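Local coordinates for uncharacterized protein YppE (Bacillus subtilis, PDB 2IM8) that is of unknown function but folds as a bundle of four helices and belongs to the bacterial DUF1798 family, at residues His32-Phe36 against Phe37-Lys41; Leu85-Gln88 against Ser89-His93; Glu104-Leu107 against Tyr108-Ala112. One frame throughout, in Å; residues are numbered along the deposited sequence.

Contact 1: residues His32-Phe36 against Phe37-Lys41; sequences HSYDF and FETIK
Over one face of the Phe37 ring, above its centre, stands CD2 of Phe36: the two neighbouring rings form a T-shaped pair, edge of Phe36 to face of Phe37, with centroids 5.2 Å apart and planes at 86°. A water lies in the plane of the Phe37 ring, at its edge. The Tyr34 ring carries ND1 of His32 over the centre of one face, and Tyr34 also pairs edge-to-face with Tyr90 of helix 72-91. Phe36 also reaches forward over the helix's first turn: its CE1 lies 4.1 Å from Ile40 CG2, and its CE2 rests against CB and CD of Lys41, whose ammonium is engaged by Glu45.

Asp35 is the N-cap. With CG anti to the backbone N (chi1 -168°), the carboxylate swings toward the first turn, and OD2 takes the amide hydrogen of Glu38 N at 2.8 Å. The same OD2 accepts from the water, which in turn accepts from Phe37 N at 3.1 Å; one oxygen thus serves two amides at the helix start, one directly and one through solvent. A short acidic side chain suits this place, since its negative charge probably also interacts favourably with the helix dipole.

The first turn is wide. Asp35 O receives Ile40 N at 3.0 Å, nearly straight at 171°, and Phe36 O receives Lys41 N at 2.9 Å. Ile40, the buried residue, turns CG1 to Tyr34 CB at 3.9 Å and packs on Leu87. Together these features make an aspartate N-cap leading into a pi-type turn, where the loop enters helix 36-64.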
loop_
_atom_site.group_PDB
_atom_site.type_symbol
_atom_site.label_atom_id
_atom_site.label_comp_id
_atom_site.label_asym_id
_atom_site.label_seq_id
_atom_site.Cartn_x
_atom_site.Cartn_y
_atom_site.Cartn_z
ATOM N N HIS A 32 6.700 15.002 15.992
ATOM C CA HIS A 32 5.450 15.119 16.747
ATOM C C HIS A 32 5.140 13.733 17.315
ATOM O O HIS A 32 5.163 12.736 16.595
ATOM C CB HIS A 32 4.276 15.558 15.862
ATOM C CG HIS A 32 2.946 15.449 16.542
ATOM N ND1 HIS A 32 2.116 14.358 16.390
ATOM C CD2 HIS A 32 2.328 16.269 17.427
ATOM C CE1 HIS A 32 1.046 14.510 17.152
ATOM N NE2 HIS A 32 1.151 15.661 17.791
ATOM N N SER A 33 4.848 13.664 18.605
ATOM C CA SER A 33 4.550 12.373 19.212
ATOM C C SER A 33 3.101 11.937 18.969
ATOM O O SER A 33 2.174 12.430 19.613
ATOM C CB SER A 33 4.841 12.426 20.708
ATOM O OG SER A 33 6.217 12.686 20.936
ATOM N N TYR A 34 2.905 11.017 18.027
ATOM C CA TYR A 34 1.554 10.526 17.732
ATOM C C TYR A 34 1.129 9.557 18.819
ATOM O O TYR A 34 1.956 8.810 19.341
ATOM C CB TYR A 34 1.522 9.819 16.379
ATOM C CG TYR A 34 1.496 10.779 15.220
ATOM C CD1 TYR A 34 0.316 11.434 14.865
ATOM C CD2 TYR A 34 2.648 11.060 14.493
ATOM C CE1 TYR A 34 0.281 12.347 13.809
ATOM C CE2 TYR A 34 2.622 11.984 13.429
ATOM C CZ TYR A 34 1.435 12.614 13.099
ATOM O OH TYR A 34 1.384 13.512 12.057
ATOM N N ASP A 35 -0.155 9.567 19.166
ATOM C CA ASP A 35 -0.645 8.676 20.213
ATOM C C ASP A 35 -0.649 7.223 19.755
ATOM O O ASP A 35 -1.210 6.904 18.701
ATOM C CB ASP A 35 -2.054 9.058 20.625
ATOM C CG ASP A 35 -2.474 8.363 21.889
ATOM O OD1 ASP A 35 -2.146 8.871 22.972
ATOM O OD2 ASP A 35 -3.103 7.296 21.803
ATOM N N PHE A 36 -0.072 6.333 20.555
ATOM C CA PHE A 36 -0.019 4.930 20.144
ATOM C C PHE A 36 -1.355 4.188 20.037
ATOM O O PHE A 36 -1.695 3.667 18.977
ATOM C CB PHE A 36 0.890 4.113 21.055
ATOM C CG PHE A 36 1.201 2.754 20.501
ATOM C CD1 PHE A 36 2.145 2.608 19.488
ATOM C CD2 PHE A 36 0.482 1.633 20.914
ATOM C CE1 PHE A 36 2.366 1.364 18.886
ATOM C CE2 PHE A 36 0.692 0.394 20.320
ATOM C CZ PHE A 36 1.635 0.261 19.302
ATOM N N PHE A 37 -2.103 4.107 21.133
ATOM C CA PHE A 37 -3.372 3.380 21.100
ATOM C C PHE A 37 -4.511 4.074 20.370
ATOM O O PHE A 37 -5.407 3.404 19.861
ATOM C CB PHE A 37 -3.823 3.031 22.525
ATOM C CG PHE A 37 -2.947 2.015 23.195
ATOM C CD1 PHE A 37 -3.020 0.673 22.834
ATOM C CD2 PHE A 37 -2.008 2.404 24.142
ATOM C CE1 PHE A 37 -2.166 -0.272 23.398
ATOM C CE2 PHE A 37 -1.141 1.469 24.715
ATOM C CZ PHE A 37 -1.222 0.126 24.342
ATOM N N GLU A 38 -4.486 5.406 20.318
ATOM C CA GLU A 38 -5.556 6.155 19.657
ATOM C C GLU A 38 -5.324 6.477 18.184
ATOM O O GLU A 38 -6.277 6.761 17.456
ATOM C CB GLU A 38 -5.818 7.471 20.400
ATOM C CG GLU A 38 -6.385 7.272 21.790
ATOM C CD GLU A 38 -7.679 6.491 21.753
ATOM O OE1 GLU A 38 -8.665 7.006 21.177
ATOM O OE2 GLU A 38 -7.712 5.366 22.291
ATOM N N THR A 39 -4.073 6.435 17.738
ATOM C CA THR A 39 -3.796 6.772 16.346
ATOM C C THR A 39 -2.961 5.740 15.580
ATOM O O THR A 39 -3.408 5.204 14.561
ATOM C CB THR A 39 -3.103 8.158 16.252
ATOM O OG1 THR A 39 -3.937 9.157 16.859
ATOM C CG2 THR A 39 -2.860 8.543 14.796
ATOM N N ILE A 40 -1.762 5.461 16.078
ATOM C CA ILE A 40 -0.834 4.532 15.432
ATOM C C ILE A 40 -1.371 3.107 15.271
ATOM O O ILE A 40 -1.531 2.615 14.155
ATOM C CB ILE A 40 0.503 4.490 16.207
ATOM C CG1 ILE A 40 1.115 5.897 16.249
ATOM C CG2 ILE A 40 1.476 3.508 15.541
ATOM C CD1 ILE A 40 2.404 5.998 17.046
ATOM N N LYS A 41 -1.652 2.456 16.390
ATOM C CA LYS A 41 -2.165 1.096 16.383
ATOM C C LYS A 41 -3.401 0.956 15.489
ATOM O O LYS A 41 -3.469 0.051 14.663
ATOM C CB LYS A 41 -2.466 0.669 17.825
ATOM C CG LYS A 41 -2.912 -0.769 18.005
ATOM C CD LYS A 41 -2.955 -1.144 19.488
ATOM C CE LYS A 41 -3.571 -2.531 19.708
ATOM N NZ LYS A 41 -5.029 -2.554 19.399
HETATM O O HOH W 1 -2.416 5.724 23.796
#

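Contact 2: residues Leu85-Gln88 against Ser89-His93; sequences LVLQ and SYVHH
With CG anti to the carbonyl carbon and the chain bent at chi2 (-58°), the Gln88 side chain curls forward past Val91 to bring OE1 within 2.8 Å of His93 N, which lies nearly along the amide C=O axis although the N-H itself is bent at 135°. OE1 also accepts from Ile94 N, so one amide oxygen holds two backbone N-H groups just past the helix end. Glutamine fits here because it is long enough to reach past the last turn and offers a neutral acceptor. Val91 helps position it, its CG2 lying 3.6 Å from OE1 and also touching CD and NE2.

Ser89 is set by its own first torsion. Its OG sits between the backbone N and the carbonyl carbon (chi1 71°), and from this crowded position gives its hydrogen to Val86 O at 2.6 Å. OG is bonded to Arg23 of helix 3-29 as well, which suits a small hydroxyl in a buried place. The bonds from Ser89 N to Leu85 O and Val86 O are both weak.

Tyr90 lies alongside Val86, pointing the same way, with CE2 4.2 Å from Val86 CG1. Its CD2 comes much closer to Val86 O, at 3.1 Å. On another side of the helix, Leu87 CG and Val91 CG2 meet at 4.0 Å, two branched apolar residues one turn apart.

Leu87 O accepts from both Val91 N and Tyr90 N, the latter standing above the carbonyl plane, and Gln88 O accepts from His92 N. His92 then adopts positive phi and its backbone leaves the helical path. This is the C-terminal end of helix 72-91, where a glutamine side chain takes up, through OE1, backbone amides of the chain leading toward helix 96-121 of the bundle.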
loop_
_atom_site.group_PDB
_atom_site.type_symbol
_atom_site.label_atom_id
_atom_site.label_comp_id
_atom_site.label_asym_id
_atom_site.label_seq_id
_atom_site.Cartn_x
_atom_site.Cartn_y
_atom_site.Cartn_z
ATOM N N LEU A 85 5.559 0.924 6.121
ATOM C CA LEU A 85 5.371 2.298 5.659
ATOM C C LEU A 85 4.370 3.015 6.563
ATOM O O LEU A 85 4.610 4.149 6.983
ATOM C CB LEU A 85 4.905 2.293 4.191
ATOM C CG LEU A 85 4.022 3.373 3.534
ATOM C CD1 LEU A 85 4.240 4.758 4.132
ATOM C CD2 LEU A 85 4.323 3.367 2.031
ATOM N N VAL A 86 3.266 2.348 6.886
ATOM C CA VAL A 86 2.262 2.963 7.747
ATOM C C VAL A 86 2.806 3.281 9.141
ATOM O O VAL A 86 2.710 4.417 9.608
ATOM C CB VAL A 86 1.008 2.078 7.873
ATOM C CG1 VAL A 86 0.065 2.662 8.929
ATOM C CG2 VAL A 86 0.295 2.006 6.521
ATOM N N LEU A 87 3.387 2.294 9.807
ATOM C CA LEU A 87 3.940 2.526 11.144
ATOM C C LEU A 87 5.002 3.624 11.142
ATOM O O LEU A 87 4.989 4.543 11.978
ATOM C CB LEU A 87 4.566 1.236 11.690
ATOM C CG LEU A 87 5.274 1.365 13.048
ATOM C CD1 LEU A 87 4.319 1.901 14.123
ATOM C CD2 LEU A 87 5.830 -0.002 13.447
ATOM N N GLN A 88 5.941 3.523 10.211
ATOM C CA GLN A 88 7.023 4.498 10.160
ATOM C C GLN A 88 6.576 5.920 9.831
ATOM O O GLN A 88 7.266 6.882 10.173
ATOM C CB GLN A 88 8.097 4.022 9.186
ATOM C CG GLN A 88 8.775 2.712 9.622
ATOM C CD GLN A 88 9.424 2.800 10.997
ATOM O OE1 GLN A 88 10.068 3.799 11.335
ATOM N NE2 GLN A 88 9.267 1.748 11.793
ATOM N N SER A 89 5.422 6.070 9.189
ATOM C CA SER A 89 4.942 7.413 8.878
ATOM C C SER A 89 4.695 8.135 10.206
ATOM O O SER A 89 4.842 9.346 10.296
ATOM C CB SER A 89 3.656 7.368 8.042
ATOM O OG SER A 89 2.536 6.918 8.789
ATOM N N TYR A 90 4.343 7.369 11.237
ATOM C CA TYR A 90 4.083 7.933 12.562
ATOM C C TYR A 90 5.306 8.003 13.463
ATOM O O TYR A 90 5.524 9.021 14.111
ATOM C CB TYR A 90 3.000 7.124 13.275
ATOM C CG TYR A 90 1.676 7.193 12.567
ATOM C CD1 TYR A 90 0.852 8.306 12.710
ATOM C CD2 TYR A 90 1.273 6.169 11.714
ATOM C CE1 TYR A 90 -0.349 8.403 12.016
ATOM C CE2 TYR A 90 0.077 6.253 11.014
ATOM C CZ TYR A 90 -0.728 7.378 11.174
ATOM O OH TYR A 90 -1.916 7.477 10.500
ATOM N N VAL A 91 6.097 6.929 13.498
ATOM C CA VAL A 91 7.279 6.875 14.365
ATOM C C VAL A 91 8.611 7.229 13.687
ATOM O O VAL A 91 9.602 7.518 14.361
ATOM C CB VAL A 91 7.394 5.478 15.039
ATOM C CG1 VAL A 91 6.113 5.176 15.796
ATOM C CG2 VAL A 91 7.649 4.403 13.997
ATOM N N HIS A 92 8.619 7.188 12.356
ATOM C CA HIS A 92 9.786 7.531 11.535
ATOM C C HIS A 92 11.173 7.175 12.069
ATOM O O HIS A 92 12.078 8.014 12.073
ATOM C CB HIS A 92 9.749 9.027 11.210
ATOM C CG HIS A 92 9.685 9.911 12.419
ATOM N ND1 HIS A 92 10.782 10.168 13.217
ATOM C CD2 HIS A 92 8.654 10.597 12.965
ATOM C CE1 HIS A 92 10.426 10.976 14.200
ATOM N NE2 HIS A 92 9.141 11.250 14.071
ATOM N N HIS A 93 11.359 5.938 12.504
ATOM C CA HIS A 93 12.663 5.538 13.006
ATOM C C HIS A 93 13.622 5.217 11.877
ATOM O O HIS A 93 14.785 5.607 11.925
ATOM C CB HIS A 93 12.537 4.322 13.921
ATOM C CG HIS A 93 11.829 4.610 15.205
ATOM N ND1 HIS A 93 12.199 5.645 16.039
ATOM C CD2 HIS A 93 10.789 3.989 15.810
ATOM C CE1 HIS A 93 11.416 5.647 17.104
ATOM N NE2 HIS A 93 10.553 4.651 16.991
#

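Contact 3: residues Glu104-Leu107 against Tyr108-Ala112; sequences ESVL and YTLHA
Val106 and Leu110 supply the apolar contact, lying side by side one turn apart and pointing the same way. Val106 CG1 meets Leu110 CD1 at 3.6 Å; it is the branch anti to the backbone N (chi1 167°), while Leu110, with CG anti to its carbonyl carbon, extends back along the helix to reach it. Both are buried: Val106 packs on Asn81 of helix 72-91, and Leu110 on Met13 and Ile14 of helix 3-29 and on Trp54 of helix 36-64. Branched aliphatic chains suit this interior stripe because they fill space without bringing polar groups.

The backbone bonds are those of a regular alpha-helix, from each amide to the carbonyl four residues earlier. Thr109 N to Ser105 O is nearly straight at 169°, and His111 N to Leu107 O is the shortest of the set across this turn, at 2.8 Å.

Water adds a polar bridge. It donates to Ser105 O at 2.9 Å and is hydrogen-bonded to Thr109 OG1 at 3.0 Å, linking a carbonyl with a hydroxyl one turn on. Threonine can serve both environments, since its hydroxyl meets this water while the residue also packs on Val78 and Trp54.

The imidazole of His111 provides the remaining contact, with Leu107 O over one face of its ring, 3.3 Å from CG. Its other neighbours include Ile14, and a phosphate ion, probably from the crystallisation liquor, lies about 5 Å from the side chain. An alanine here would keep the backbone bond to Leu107 O but is likely to leave that carbonyl without its ring cover and Ile14 with less packing on that side, Leu110 still touching it.

The whole is a mid-helix turn of helix 96-121, with side chains facing each of the other helices of a four-helix bundle.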
loop_
_atom_site.group_PDB
_atom_site.type_symbol
_atom_site.label_atom_id
_atom_site.label_comp_id
_atom_site.label_asym_id
_atom_site.label_seq_id
_atom_site.Cartn_x
_atom_site.Cartn_y
_atom_site.Cartn_z
ATOM N N GLU A 104 8.507 3.289 -2.725
ATOM C CA GLU A 104 8.612 3.118 -4.181
ATOM C C GLU A 104 8.110 1.742 -4.630
ATOM O O GLU A 104 7.445 1.609 -5.658
ATOM C CB GLU A 104 10.062 3.245 -4.639
ATOM C CG GLU A 104 10.688 4.612 -4.516
ATOM C CD GLU A 104 12.090 4.605 -5.093
ATOM O OE1 GLU A 104 12.903 3.745 -4.677
ATOM O OE2 GLU A 104 12.380 5.444 -5.959
ATOM N N SER A 105 8.469 0.722 -3.860
ATOM C CA SER A 105 8.085 -0.660 -4.150
ATOM C C SER A 105 6.567 -0.849 -4.072
ATOM O O SER A 105 5.942 -1.461 -4.952
ATOM C CB SER A 105 8.780 -1.593 -3.155
ATOM O OG SER A 105 8.410 -2.932 -3.363
ATOM N N VAL A 106 5.982 -0.332 -3.005
ATOM C CA VAL A 106 4.542 -0.432 -2.794
ATOM C C VAL A 106 3.785 0.310 -3.898
ATOM O O VAL A 106 2.892 -0.245 -4.540
ATOM C CB VAL A 106 4.159 0.163 -1.412
ATOM C CG1 VAL A 106 2.641 0.357 -1.310
ATOM C CG2 VAL A 106 4.658 -0.766 -0.300
ATOM N N LEU A 107 4.159 1.563 -4.128
ATOM C CA LEU A 107 3.495 2.378 -5.132
ATOM C C LEU A 107 3.533 1.763 -6.528
ATOM O O LEU A 107 2.519 1.765 -7.219
ATOM C CB LEU A 107 4.097 3.791 -5.157
ATOM C CG LEU A 107 3.678 4.681 -3.971
ATOM C CD1 LEU A 107 4.438 5.993 -4.010
ATOM C CD2 LEU A 107 2.159 4.931 -4.015
ATOM N N TYR A 108 4.687 1.235 -6.936
ATOM C CA TYR A 108 4.787 0.641 -8.270
ATOM C C TYR A 108 3.869 -0.558 -8.430
ATOM O O TYR A 108 3.168 -0.684 -9.435
ATOM C CB TYR A 108 6.221 0.218 -8.610
ATOM C CG TYR A 108 6.252 -0.558 -9.908
ATOM C CD1 TYR A 108 5.923 0.059 -11.111
ATOM C CD2 TYR A 108 6.488 -1.930 -9.919
ATOM C CE1 TYR A 108 5.812 -0.662 -12.290
ATOM C CE2 TYR A 108 6.384 -2.670 -11.100
ATOM C CZ TYR A 108 6.040 -2.029 -12.279
ATOM O OH TYR A 108 5.876 -2.750 -13.439
ATOM N N THR A 109 3.872 -1.457 -7.452
ATOM C CA THR A 109 3.002 -2.616 -7.561
ATOM C C THR A 109 1.547 -2.159 -7.605
ATOM O O THR A 109 0.752 -2.698 -8.376
ATOM C CB THR A 109 3.209 -3.600 -6.391
ATOM O OG1 THR A 109 4.558 -4.081 -6.414
ATOM C CG2 THR A 109 2.240 -4.792 -6.508
ATOM N N LEU A 110 1.202 -1.153 -6.799
ATOM C CA LEU A 110 -0.165 -0.641 -6.780
ATOM C C LEU A 110 -0.525 -0.078 -8.158
ATOM O O LEU A 110 -1.601 -0.338 -8.691
ATOM C CB LEU A 110 -0.325 0.441 -5.702
ATOM C CG LEU A 110 -0.265 -0.100 -4.263
ATOM C CD1 LEU A 110 -0.327 1.034 -3.244
ATOM C CD2 LEU A 110 -1.412 -1.090 -4.068
ATOM N N HIS A 111 0.381 0.697 -8.735
ATOM C CA HIS A 111 0.139 1.257 -10.054
ATOM C C HIS A 111 0.040 0.161 -11.104
ATOM O O HIS A 111 -0.755 0.276 -12.033
ATOM C CB HIS A 111 1.239 2.248 -10.417
ATOM C CG HIS A 111 1.140 3.538 -9.663
ATOM N ND1 HIS A 111 2.243 4.245 -9.238
ATOM C CD2 HIS A 111 0.060 4.238 -9.242
ATOM C CE1 HIS A 111 1.847 5.323 -8.585
ATOM N NE2 HIS A 111 0.527 5.343 -8.573
ATOM N N ALA A 112 0.835 -0.896 -10.955
ATOM C CA ALA A 112 0.815 -2.019 -11.897
ATOM C C ALA A 112 -0.555 -2.699 -11.880
ATOM O O ALA A 112 -1.145 -2.970 -12.925
ATOM C CB ALA A 112 1.896 -3.020 -11.532
HETATM O O HOH W 2 7.398 -3.249 -6.693
#

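Contact 1 lies mostly at the surface, its centre about 20 Å from that of the chain; measured the same way, contact 2 is partly buried at about 13 Å, and contact 3, also partly buried, is the most central at about 8 Å. The first two mark a helix beginning and a helix end, so side-chain oxygens there take up backbone amides; contact 3, within a helix, relies on regular backbone bonds and aliphatic packing. Contacts 1 and 2 touch directly, joining helices 36-64 and 72-91: Ile40 CG2 meets Leu87 CD1 at 3.6 Å. Contact 3 touches neither, its nearest atoms being about 5 Å from contact 2 and about 16 Å from contact 1.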